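Local coordinates for sortase, SrtB family (Streptococcus pneumoniae PCS8235, PDB 4Y4Q), which probably catalyses the transpeptidation (sorting) reaction of a class B sortase in type II pilus formation on the pneumococcal surface, at residues A109-R115 against T125-H130; M172-Y178 against N230-V235. All blocks are in the same frame, centred on the assembly; numbering follows the deposited sequence.

In the fold
Contacts 1 and 2 are two antiparallel strand pairings in the same mixed, curled sheet of the sortase domain, with centres 14 Å apart and nearest atoms about 7 Å apart. They come in series along the chain. Contact 1 is local, pairing strand 110-112 with strand 124-129 as a hairpin. Contact 2 joins the far end of strand 163-176 to the start of strand 231-240 and spans 51 intervening residues. Strand 218-225 links the two, running parallel to strand 124-129 on one side and antiparallel to strand 231-240 on the other. As in other sortases, the active site probably lies near strand 218-225.

Contact 1: residues A109-R115 against T125-H130; sequences AIFLDAR and TIIYGH
D113 and Y128 meet side chain to side chain just past the end of strand 110-112. Y128 OH donates to the anti lone pair of D113 OD2, 2.5 Å away. With CG anti to the backbone N (chi1 -165°), the carboxylate of D113 stands where both the phenol and R115 can reach it. R115 grips it from the syn side in a side-on, two-nitrogen salt bridge: NE lies 2.8 Å from OD1 of D113 and NH2 2.9 Å from OD2 of D113, each somewhat out of the carboxylate plane. The backbone N of R115 also donates to OD1, closing an Asx turn, so each carboxylate oxygen accepts two bonds and the group is fixed in rotation.

Backbone bonds join F111 and Y128 in both directions, and D113 N donates to I126 O at 2.8 Å. A water donates to A109 O and accepts from H130 N, bridging the two segments just beyond the strand pairing. On the face carrying L112 and I127, CG2 of I127 touches L112 CD1. I110 CG2 packs against I127 CB at 3.6 Å. The F111 ring meets the poorly ordered H130 ring obliquely, planes 42° apart. The whole is an antiparallel beta hairpin within the sortase beta-barrel.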
ATOM      1  N   ALA A 109       7.012  -4.150  -9.683  1.00 47.93           N
ATOM      2  CA  ALA A 109       5.551  -4.113  -9.726  1.00 47.35           C
ATOM      3  C   ALA A 109       4.959  -4.434  -8.363  1.00 45.14           C
ATOM      4  O   ALA A 109       5.551  -5.185  -7.591  1.00 45.41           O
ATOM      5  CB  ALA A 109       5.015  -5.075 -10.788  1.00 35.73           C
ATOM      6  N   ILE A 110       3.788  -3.870  -8.079  1.00 39.02           N
ATOM      7  CA  ILE A 110       3.139  -4.033  -6.783  1.00 35.08           C
ATOM      8  C   ILE A 110       1.804  -4.745  -6.953  1.00 33.96           C
ATOM      9  O   ILE A 110       0.985  -4.313  -7.764  1.00 36.29           O
ATOM     10  CB  ILE A 110       2.931  -2.668  -6.129  1.00 40.92           C
ATOM     11  CG1 ILE A 110       4.243  -2.189  -5.511  1.00 42.71           C
ATOM     12  CG2 ILE A 110       1.891  -2.738  -5.047  1.00 46.83           C
ATOM     13  CD1 ILE A 110       4.100  -0.866  -4.829  1.00 45.15           C
ATOM     14  N   PHE A 111       1.592  -5.831  -6.208  1.00 36.35           N
ATOM     15  CA  PHE A 111       0.426  -6.704  -6.397  1.00 31.79           C
ATOM     16  C   PHE A 111      -0.686  -6.460  -5.380  1.00 31.16           C
ATOM     17  O   PHE A 111      -0.445  -6.477  -4.170  1.00 32.59           O
ATOM     18  CB  PHE A 111       0.838  -8.163  -6.256  1.00 35.92           C
ATOM     19  CG  PHE A 111       1.713  -8.663  -7.365  1.00 52.97           C
ATOM     20  CD1 PHE A 111       3.036  -8.243  -7.481  1.00 52.95           C
ATOM     21  CD2 PHE A 111       1.222  -9.582  -8.284  1.00 62.55           C
ATOM     22  CE1 PHE A 111       3.846  -8.719  -8.501  1.00 57.59           C
ATOM     23  CE2 PHE A 111       2.029 -10.068  -9.310  1.00 65.71           C
ATOM     24  CZ  PHE A 111       3.341  -9.635  -9.419  1.00 63.41           C
ATOM     25  N   LEU A 112      -1.905  -6.259  -5.866  1.00 33.44           N
ATOM     26  CA  LEU A 112      -3.061  -6.171  -4.984  1.00 28.95           C
ATOM     27  C   LEU A 112      -3.344  -7.576  -4.487  1.00 39.58           C
ATOM     28  O   LEU A 112      -3.166  -8.545  -5.231  1.00 35.95           O
ATOM     29  CB  LEU A 112      -4.289  -5.658  -5.734  1.00 30.60           C
ATOM     30  CG  LEU A 112      -4.504  -4.154  -5.904  1.00 36.49           C
ATOM     31  CD1 LEU A 112      -3.305  -3.468  -6.576  1.00 27.29           C
ATOM     32  CD2 LEU A 112      -5.775  -3.910  -6.713  1.00 33.39           C
ATOM     33  N   ASP A 113      -3.761  -7.692  -3.229  1.00 34.05           N
ATOM     34  CA  ASP A 113      -4.203  -8.980  -2.703  1.00 34.20           C
ATOM     35  C   ASP A 113      -5.301  -9.499  -3.623  1.00 34.47           C
ATOM     36  O   ASP A 113      -6.183  -8.742  -4.026  1.00 33.81           O
ATOM     37  CB  ASP A 113      -4.749  -8.804  -1.286  1.00 31.08           C
ATOM     38  CG  ASP A 113      -4.893 -10.123  -0.549  1.00 49.31           C
ATOM     39  OD1 ASP A 113      -5.820 -10.918  -0.879  1.00 35.85           O
ATOM     40  OD2 ASP A 113      -4.067 -10.365   0.365  1.00 33.07           O
ATOM     41  N   ALA A 114      -5.234 -10.780  -3.967  1.00 40.53           N
ATOM     42  CA  ALA A 114      -6.204 -11.401  -4.877  1.00 40.70           C
ATOM     43  C   ALA A 114      -7.655 -11.350  -4.385  1.00 42.23           C
ATOM     44  O   ALA A 114      -8.579 -11.541  -5.170  1.00 42.73           O
ATOM     45  CB  ALA A 114      -5.797 -12.839  -5.189  1.00 43.97           C
ATOM     46  N   ARG A 115      -7.845 -11.094  -3.095  1.00 39.22           N
ATOM     47  CA  ARG A 115      -9.176 -11.026  -2.497  1.00 42.51           C
ATOM     48  C   ARG A 115      -9.785  -9.616  -2.551  1.00 37.60           C
ATOM     49  O   ARG A 115     -10.988  -9.439  -2.294  1.00 38.06           O
ATOM     50  CB  ARG A 115      -9.134 -11.540  -1.043  1.00 39.95           C
ATOM     51  CG  ARG A 115      -8.918 -13.064  -0.913  1.00 43.54           C
ATOM     52  CD  ARG A 115      -8.383 -13.456   0.452  1.00 43.36           C
ATOM     53  NE  ARG A 115      -7.157 -12.729   0.787  1.00 40.26           N
ATOM     54  CZ  ARG A 115      -6.511 -12.841   1.946  1.00 44.78           C
ATOM     55  NH1 ARG A 115      -6.980 -13.654   2.890  1.00 41.81           N
ATOM     56  NH2 ARG A 115      -5.401 -12.138   2.161  1.00 37.07           N
ATOM     57  N   THR A 125      -7.397  -2.045   1.315  1.00 28.40           N
ATOM     58  CA  THR A 125      -6.785  -2.736   0.181  1.00 24.37           C
ATOM     59  C   THR A 125      -5.315  -2.973   0.489  1.00 30.88           C
ATOM     60  O   THR A 125      -4.572  -2.032   0.826  1.00 29.27           O
ATOM     61  CB  THR A 125      -6.858  -1.895  -1.102  1.00 30.81           C
ATOM     62  OG1 THR A 125      -8.223  -1.541  -1.386  1.00 30.91           O
ATOM     63  CG2 THR A 125      -6.281  -2.680  -2.272  1.00 24.09           C
ATOM     64  N   ILE A 126      -4.884  -4.223   0.367  1.00 21.21           N
ATOM     65  CA  ILE A 126      -3.518  -4.573   0.739  1.00 24.45           C
ATOM     66  C   ILE A 126      -2.716  -4.834  -0.528  1.00 26.14           C
ATOM     67  O   ILE A 126      -3.141  -5.606  -1.404  1.00 28.63           O
ATOM     68  CB  ILE A 126      -3.486  -5.803   1.666  1.00 27.92           C
ATOM     69  CG1 ILE A 126      -4.385  -5.552   2.883  1.00 26.32           C
ATOM     70  CG2 ILE A 126      -2.054  -6.137   2.092  1.00 20.59           C
ATOM     71  CD1 ILE A 126      -4.433  -6.697   3.857  1.00 30.94           C
ATOM     72  N   ILE A 127      -1.577  -4.156  -0.644  1.00 22.36           N
ATOM     73  CA  ILE A 127      -0.750  -4.272  -1.842  1.00 22.79           C
ATOM     74  C   ILE A 127       0.674  -4.671  -1.448  1.00 24.12           C
ATOM     75  O   ILE A 127       1.200  -4.196  -0.438  1.00 32.72           O
ATOM     76  CB  ILE A 127      -0.790  -2.972  -2.672  1.00 35.12           C
ATOM     77  CG1 ILE A 127      -0.167  -1.814  -1.916  1.00 36.05           C
ATOM     78  CG2 ILE A 127      -2.233  -2.585  -3.002  1.00 27.49           C
ATOM     79  CD1 ILE A 127      -0.249  -0.506  -2.683  1.00 37.50           C
ATOM     80  N   TYR A 128       1.281  -5.551  -2.240  1.00 26.29           N
ATOM     81  CA  TYR A 128       2.524  -6.211  -1.855  1.00 33.72           C
ATOM     82  C   TYR A 128       3.682  -5.846  -2.779  1.00 39.04           C
ATOM     83  O   TYR A 128       3.518  -5.804  -3.998  1.00 34.98           O
ATOM     84  CB  TYR A 128       2.341  -7.739  -1.895  1.00 30.13           C
ATOM     85  CG  TYR A 128       1.225  -8.253  -1.011  1.00 34.70           C
ATOM     86  CD1 TYR A 128       1.395  -8.368   0.369  1.00 33.59           C
ATOM     87  CD2 TYR A 128       0.003  -8.638  -1.555  1.00 34.20           C
ATOM     88  CE1 TYR A 128       0.364  -8.848   1.187  1.00 33.52           C
ATOM     89  CE2 TYR A 128      -1.029  -9.117  -0.752  1.00 38.06           C
ATOM     90  CZ  TYR A 128      -0.840  -9.219   0.617  1.00 37.63           C
ATOM     91  OH  TYR A 128      -1.858  -9.696   1.417  1.00 38.06           O
ATOM     92  N   GLY A 129       4.855  -5.601  -2.201  1.00 39.49           N
ATOM     93  CA  GLY A 129       6.075  -5.539  -2.989  1.00 44.18           C
ATOM     94  C   GLY A 129       7.000  -6.674  -2.587  1.00 45.50           C
ATOM     95  O   GLY A 129       7.518  -6.672  -1.471  1.00 48.13           O
ATOM     96  N   HIS A 130       7.214  -7.638  -3.480  1.00 50.76           N
ATOM     97  CA  HIS A 130       8.062  -8.788  -3.168  1.00 65.87           C
ATOM     98  C   HIS A 130       9.523  -8.497  -3.456  1.00 75.71           C
ATOM     99  O   HIS A 130       9.887  -8.222  -4.596  1.00 88.20           O
ATOM    100  CB  HIS A 130       7.645 -10.019  -3.981  1.00 71.44           C
ATOM    101  CG  HIS A 130       6.178 -10.321  -3.926  1.00 78.62           C
ATOM    102  ND1 HIS A 130       5.510 -10.577  -2.748  1.00 80.08           N
ATOM    103  CD2 HIS A 130       5.256 -10.425  -4.913  1.00 84.34           C
ATOM    104  CE1 HIS A 130       4.236 -10.816  -3.009  1.00 82.02           C
ATOM    105  NE2 HIS A 130       4.056 -10.730  -4.315  1.00 86.29           N
TER
HETATM  106  O   HOH W   1       6.364  -7.441  -6.097  1.00 48.91           O

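Contact 2: residues M172-Y178 against N230-V235; sequences MLEVDAY and NGRHIV
L173 and I234 lie side by side, pointing the same way from a hydrogen-bonded antiparallel pair. CG of L173 sits between the backbone N and the carbonyl carbon (chi1 52°), which swings CD1 over the neighbouring strand; it reaches CB of I234 at 3.5 Å, a tight contact, and CD1 of I234 as well. The extended CG1 branch of I234 carries that same CD1 on to V175 CG2 at 3.8 Å, approaching at about a right angle.

R232 turns back at chi2 (-69°), laying one guanidinium face over A177 CB, which lies 3.6 Å from R232 CZ, while NH1 donates to G231 O. On the other sheet face, E174 runs extended beyond CG beside H233. Its OE2 meets the imidazole edge near the ring plane, 3.0 Å from CE1 of H233, and the angle to ND1 is too poor for a hydrogen bond. M172, bent at chi2 and chi3, touches V235 CG1 with its own CG at 3.7 Å.

Past the end of 172-176 and just before 231-235, A177 N donates to O of the poorly ordered N230, whose OD1 sits over the centre of one Y178 ring face, amide and ring planes 67° apart. This long-range antiparallel strand pair belongs to the curled beta-barrel of the sortase fold.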
ATOM      1  N   MET A 172       3.134   3.999   9.832  1.00 23.14           N
ATOM      2  CA  MET A 172       4.069   2.924   9.485  1.00 31.40           C
ATOM      3  C   MET A 172       4.081   1.906  10.620  1.00 35.20           C
ATOM      4  O   MET A 172       4.054   2.268  11.810  1.00 31.72           O
ATOM      5  CB  MET A 172       5.489   3.464   9.276  1.00 33.62           C
ATOM      6  CG  MET A 172       6.393   2.567   8.423  1.00 41.16           C
ATOM      7  SD  MET A 172       7.344   1.318   9.326  1.00 57.99           S
ATOM      8  CE  MET A 172       7.523   2.153  10.844  1.00 28.79           C
ATOM      9  N   LEU A 173       4.134   0.629  10.273  1.00 20.41           N
ATOM     10  CA  LEU A 173       4.245  -0.357  11.330  1.00 30.66           C
ATOM     11  C   LEU A 173       5.092  -1.503  10.862  1.00 26.59           C
ATOM     12  O   LEU A 173       5.279  -1.673   9.653  1.00 28.85           O
ATOM     13  CB  LEU A 173       2.861  -0.829  11.804  1.00 38.99           C
ATOM     14  CG  LEU A 173       1.766  -1.343  10.863  1.00 45.10           C
ATOM     15  CD1 LEU A 173       2.225  -2.541  10.128  1.00 58.22           C
ATOM     16  CD2 LEU A 173       0.567  -1.778  11.681  1.00 49.67           C
ATOM     17  N   GLU A 174       5.598  -2.280  11.814  1.00 29.34           N
ATOM     18  CA  GLU A 174       6.316  -3.513  11.511  1.00 36.64           C
ATOM     19  C   GLU A 174       5.563  -4.655  12.169  1.00 31.37           C
ATOM     20  O   GLU A 174       5.141  -4.542  13.322  1.00 37.39           O
ATOM     21  CB  GLU A 174       7.767  -3.443  12.022  1.00 48.94           C
ATOM     22  CG  GLU A 174       8.619  -2.377  11.302  1.00 64.07           C
ATOM     23  CD  GLU A 174      10.029  -2.216  11.880  1.00 82.73           C
ATOM     24  OE1 GLU A 174      10.334  -2.825  12.932  1.00 92.44           O
ATOM     25  OE2 GLU A 174      10.833  -1.468  11.278  1.00 85.57           O
ATOM     26  N   VAL A 175       5.381  -5.748  11.435  1.00 27.75           N
ATOM     27  CA  VAL A 175       4.587  -6.875  11.922  1.00 36.60           C
ATOM     28  C   VAL A 175       5.175  -8.161  11.400  1.00 39.42           C
ATOM     29  O   VAL A 175       6.033  -8.146  10.513  1.00 41.12           O
ATOM     30  CB  VAL A 175       3.138  -6.819  11.385  1.00 39.80           C
ATOM     31  CG1 VAL A 175       2.376  -5.651  11.974  1.00 39.70           C
ATOM     32  CG2 VAL A 175       3.152  -6.731   9.860  1.00 34.83           C
ATOM     33  N   ASP A 176       4.692  -9.274  11.934  1.00 37.37           N
ATOM     34  CA  ASP A 176       5.061 -10.581  11.423  1.00 39.59           C
ATOM     35  C   ASP A 176       4.173 -10.895  10.223  1.00 41.16           C
ATOM     36  O   ASP A 176       3.054 -10.389  10.127  1.00 43.26           O
ATOM     37  CB  ASP A 176       4.886 -11.634  12.504  1.00 41.63           C
ATOM     38  CG  ASP A 176       4.977 -13.034  11.960  1.00 49.18           C
ATOM     39  OD1 ASP A 176       6.116 -13.536  11.831  1.00 51.96           O
ATOM     40  OD2 ASP A 176       3.909 -13.628  11.653  1.00 47.73           O
ATOM     41  N   ALA A 177       4.658 -11.725   9.308  1.00 43.17           N
ATOM     42  CA  ALA A 177       3.971 -11.915   8.031  1.00 44.99           C
ATOM     43  C   ALA A 177       2.671 -12.690   8.195  1.00 44.87           C
ATOM     44  O   ALA A 177       1.781 -12.612   7.331  1.00 40.06           O
ATOM     45  CB  ALA A 177       4.892 -12.624   7.034  1.00 46.47           C
ATOM     46  N   TYR A 178       2.583 -13.452   9.289  1.00 41.53           N
ATOM     47  CA  TYR A 178       1.411 -14.263   9.576  1.00 39.79           C
ATOM     48  C   TYR A 178       0.509 -13.583  10.611  1.00 42.40           C
ATOM     49  O   TYR A 178      -0.246 -14.259  11.319  1.00 45.01           O
ATOM     50  CB  TYR A 178       1.824 -15.671  10.045  1.00 38.76           C
ATOM     51  CG  TYR A 178       2.726 -16.379   9.057  1.00 43.02           C
ATOM     52  CD1 TYR A 178       2.712 -16.032   7.711  1.00 45.48           C
ATOM     53  CD2 TYR A 178       3.607 -17.371   9.469  1.00 40.63           C
ATOM     54  CE1 TYR A 178       3.543 -16.657   6.798  1.00 45.80           C
ATOM     55  CE2 TYR A 178       4.444 -18.004   8.556  1.00 48.66           C
ATOM     56  CZ  TYR A 178       4.403 -17.637   7.221  1.00 49.02           C
ATOM     57  OH  TYR A 178       5.220 -18.241   6.289  1.00 59.16           O
ATOM     58  N   ASN A 230      10.532 -13.583   8.546  1.00 65.90           N
ATOM     59  CA  ASN A 230       9.129 -13.426   8.416  1.00 60.93           C
ATOM     60  C   ASN A 230       8.614 -12.057   8.817  1.00 55.05           C
ATOM     61  O   ASN A 230       7.438 -11.853   8.881  1.00 53.06           O
ATOM     62  CB  ASN A 230       8.412 -14.534   9.141  1.00 88.14           C
ATOM     63  CG  ASN A 230       7.368 -15.158   8.285  1.00 85.33           C
ATOM     64  OD1 ASN A 230       6.236 -15.287   8.685  1.00 80.77           O
ATOM     65  ND2 ASN A 230       7.734 -15.489   7.075  1.00 89.60           N
ATOM     66  N   GLY A 231       9.513 -11.115   9.041  1.00 54.84           N
ATOM     67  CA  GLY A 231       9.147  -9.739   9.289  1.00 48.01           C
ATOM     68  C   GLY A 231       8.733  -8.986   8.044  1.00 53.17           C
ATOM     69  O   GLY A 231       9.252  -9.230   6.980  1.00 45.51           O
ATOM     70  N   ARG A 232       7.795  -8.069   8.197  1.00 39.58           N
ATOM     71  CA  ARG A 232       7.355  -7.208   7.114  1.00 37.98           C
ATOM     72  C   ARG A 232       7.265  -5.727   7.515  1.00 37.87           C
ATOM     73  O   ARG A 232       7.039  -5.408   8.651  1.00 33.52           O
ATOM     74  CB  ARG A 232       5.990  -7.650   6.599  1.00 34.92           C
ATOM     75  CG  ARG A 232       5.907  -9.045   6.048  1.00 39.53           C
ATOM     76  CD  ARG A 232       6.652  -9.233   4.758  1.00 42.35           C
ATOM     77  NE  ARG A 232       6.451 -10.551   4.179  1.00 46.08           N
ATOM     78  CZ  ARG A 232       7.196 -11.620   4.420  1.00 46.79           C
ATOM     79  NH1 ARG A 232       8.203 -11.567   5.257  1.00 48.28           N
ATOM     80  NH2 ARG A 232       6.923 -12.749   3.817  1.00 48.30           N
ATOM     81  N   HIS A 233       7.404  -4.844   6.535  1.00 31.76           N
ATOM     82  CA  HIS A 233       7.247  -3.405   6.753  1.00 31.78           C
ATOM     83  C   HIS A 233       5.965  -2.954   6.068  1.00 30.94           C
ATOM     84  O   HIS A 233       5.705  -3.368   4.934  1.00 30.62           O
ATOM     85  CB  HIS A 233       8.390  -2.643   6.080  1.00 35.56           C
ATOM     86  CG  HIS A 233       9.695  -2.711   6.804  1.00 48.13           C
ATOM     87  ND1 HIS A 233       9.845  -2.303   8.113  1.00 50.50           N
ATOM     88  CD2 HIS A 233      10.923  -3.091   6.384  1.00 57.27           C
ATOM     89  CE1 HIS A 233      11.108  -2.443   8.471  1.00 53.40           C
ATOM     90  NE2 HIS A 233      11.782  -2.918   7.441  1.00 61.17           N
ATOM     91  N   ILE A 234       5.174  -2.099   6.722  1.00 24.14           N
ATOM     92  CA  ILE A 234       3.958  -1.580   6.106  1.00 21.34           C
ATOM     93  C   ILE A 234       3.831  -0.067   6.266  1.00 23.85           C
ATOM     94  O   ILE A 234       4.060   0.461   7.363  1.00 28.76           O
ATOM     95  CB  ILE A 234       2.706  -2.251   6.715  1.00 26.48           C
ATOM     96  CG1 ILE A 234       2.717  -3.768   6.474  1.00 26.90           C
ATOM     97  CG2 ILE A 234       1.414  -1.627   6.164  1.00 23.64           C
ATOM     98  CD1 ILE A 234       1.635  -4.500   7.241  1.00 24.75           C
ATOM     99  N   VAL A 235       3.501   0.643   5.182  1.00 24.00           N
ATOM    100  CA  VAL A 235       3.006   2.016   5.326  1.00 25.63           C
ATOM    101  C   VAL A 235       1.532   2.030   4.974  1.00 27.63           C
ATOM    102  O   VAL A 235       1.100   1.312   4.074  1.00 33.95           O
ATOM    103  CB  VAL A 235       3.780   3.106   4.500  1.00 28.49           C
ATOM    104  CG1 VAL A 235       5.191   3.242   4.984  1.00 29.12           C
ATOM    105  CG2 VAL A 235       3.749   2.821   3.024  1.00 28.57           C
TER